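Local coordinates for aminotransferase, class III (Deinococcus radiodurans, PDB 3I4J), which probably works as a pyridoxal phosphate-dependent transaminase of the class III family, moving amino groups between substrates, at residues A268-L273 against V301-G306. The protein carries 1 engineered substitution. Sequence-based numbering, arbitrary orientation.
Sequences APLAGL and VSVAAG
A268 lays its methyl group on the helix 300-315 between S302 and A305, residues three positions apart on one face of the helix. The backbones approach to 5.1 Å between the CA atoms of A268 and S302, near enough for the short methyl to bring its CB within 3.6 Å of CB of A305 and 3.7 Å of CA of S302. At P269 the chain passes the S302 side chain. The hydroxyl OG, anti to the carbonyl carbon of S302 (chi1 -67°), lies alongside A268 and P269; it stays 4.0 Å from P269 O, and this meeting is packing without a hydrogen bond. P269 and S302 also pack against S302 and P269, respectively, of the second subunit, which places this end of the contact at the dimer interface. Here the loop leads into strand 271-275, the antiparallel member of the mixed seven-stranded sheet in the large domain of the fold type I pyridoxal phosphate enzymes, and the contact joins the approach to that strand with the helix. L270 makes the last approach. Its CB points toward the helix; chi1 of -178° sets CG beside the carbonyl carbon, and CD2 is the branch that reaches the helix backbone, 3.6 Å from S302 O and 3.8 Å from CA of G306, while CD1 has a looser contact of 4.4 Å with CG2 of V303. The CD2 methyl packs against a carbonyl O that already accepts the helical hydrogen bond from G306 N (3.1 Å to S302 O). The absence of a side chain at G306 leaves room for CD2. Y77 of helix 72-84 touches both L270 and V303, and beyond L270 the chain turns to sheet pairing, A271 with V95 and G272 with L259.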
loop_
_atom_site.group_PDB
_atom_site.type_symbol
_atom_site.label_atom_id
_atom_site.label_comp_id
_atom_site.label_asym_id
_atom_site.label_seq_id
_atom_site.Cartn_x
_atom_site.Cartn_y
_atom_site.Cartn_z
ATOM N N ALA C 268 -3.981 4.463 9.784
ATOM C CA ALA C 268 -3.541 4.843 8.454
ATOM C C ALA C 268 -2.636 3.761 7.886
ATOM O O ALA C 268 -1.990 3.027 8.636
ATOM C CB ALA C 268 -2.797 6.186 8.502
ATOM N N PRO C 269 -2.593 3.631 6.550
ATOM C CA PRO C 269 -1.732 2.611 5.940
ATOM C C PRO C 269 -0.294 3.123 5.994
ATOM O O PRO C 269 0.123 3.923 5.151
ATOM C CB PRO C 269 -2.254 2.520 4.504
ATOM C CG PRO C 269 -3.659 3.078 4.598
ATOM C CD PRO C 269 -3.492 4.221 5.545
ATOM N N LEU C 270 0.448 2.666 6.994
ATOM C CA LEU C 270 1.826 3.082 7.191
ATOM C C LEU C 270 2.703 1.889 7.583
ATOM O O LEU C 270 2.296 1.030 8.372
ATOM C CB LEU C 270 1.883 4.144 8.295
ATOM C CG LEU C 270 3.253 4.746 8.619
ATOM C CD1 LEU C 270 3.708 5.613 7.468
ATOM C CD2 LEU C 270 3.162 5.576 9.892
ATOM N N ALA C 271 3.901 1.858 7.014
ATOM C CA ALA C 271 4.889 0.814 7.262
ATOM C C ALA C 271 6.234 1.420 6.884
ATOM O O ALA C 271 6.309 2.582 6.483
ATOM C CB ALA C 271 4.601 -0.409 6.390
ATOM N N GLY C 272 7.299 0.640 6.997
ATOM C CA GLY C 272 8.594 1.177 6.639
ATOM C C GLY C 272 9.721 0.373 7.229
ATOM O O GLY C 272 9.503 -0.699 7.787
ATOM N N LEU C 273 10.934 0.885 7.087
ATOM C CA LEU C 273 12.096 0.210 7.636
ATOM C C LEU C 273 13.052 1.235 8.214
ATOM O O LEU C 273 13.006 2.418 7.867
ATOM C CB LEU C 273 12.796 -0.630 6.557
ATOM C CG LEU C 273 13.333 0.027 5.283
ATOM C CD1 LEU C 273 14.627 0.776 5.585
ATOM C CD2 LEU C 273 13.592 -1.045 4.236
ATOM N N VAL C 301 -0.364 12.757 5.959
ATOM C CA VAL C 301 -1.451 12.435 6.873
ATOM C C VAL C 301 -1.220 11.095 7.551
ATOM O O VAL C 301 -1.493 10.939 8.741
ATOM C CB VAL C 301 -2.817 12.410 6.157
ATOM C CG1 VAL C 301 -3.926 12.236 7.180
ATOM C CG2 VAL C 301 -3.023 13.704 5.385
ATOM N N SER C 302 -0.717 10.126 6.792
ATOM C CA SER C 302 -0.459 8.803 7.349
ATOM C C SER C 302 0.688 8.862 8.352
ATOM O O SER C 302 0.662 8.184 9.373
ATOM C CB SER C 302 -0.144 7.813 6.229
ATOM O OG SER C 302 -1.293 7.612 5.420
ATOM N N VAL C 303 1.689 9.681 8.054
ATOM C CA VAL C 303 2.828 9.838 8.952
ATOM C C VAL C 303 2.355 10.510 10.242
ATOM O O VAL C 303 2.770 10.131 11.337
ATOM C CB VAL C 303 3.943 10.667 8.275
ATOM C CG1 VAL C 303 5.052 11.000 9.275
ATOM C CG2 VAL C 303 4.524 9.873 7.108
ATOM N N ALA C 304 1.477 11.501 10.112
ATOM C CA ALA C 304 0.937 12.188 11.282
ATOM C C ALA C 304 0.203 11.179 12.169
ATOM O O ALA C 304 0.233 11.280 13.392
ATOM C CB ALA C 304 -0.021 13.303 10.844
ATOM N N ALA C 305 -0.464 10.208 11.547
ATOM C CA ALA C 305 -1.180 9.186 12.299
ATOM C C ALA C 305 -0.168 8.362 13.087
ATOM O O ALA C 305 -0.387 8.053 14.260
ATOM C CB ALA C 305 -1.973 8.289 11.352
ATOM N N GLY C 306 0.936 8.011 12.431
ATOM C CA GLY C 306 1.980 7.244 13.089
ATOM C C GLY C 306 2.543 8.004 14.274
ATOM O O GLY C 306 2.732 7.436 15.350
#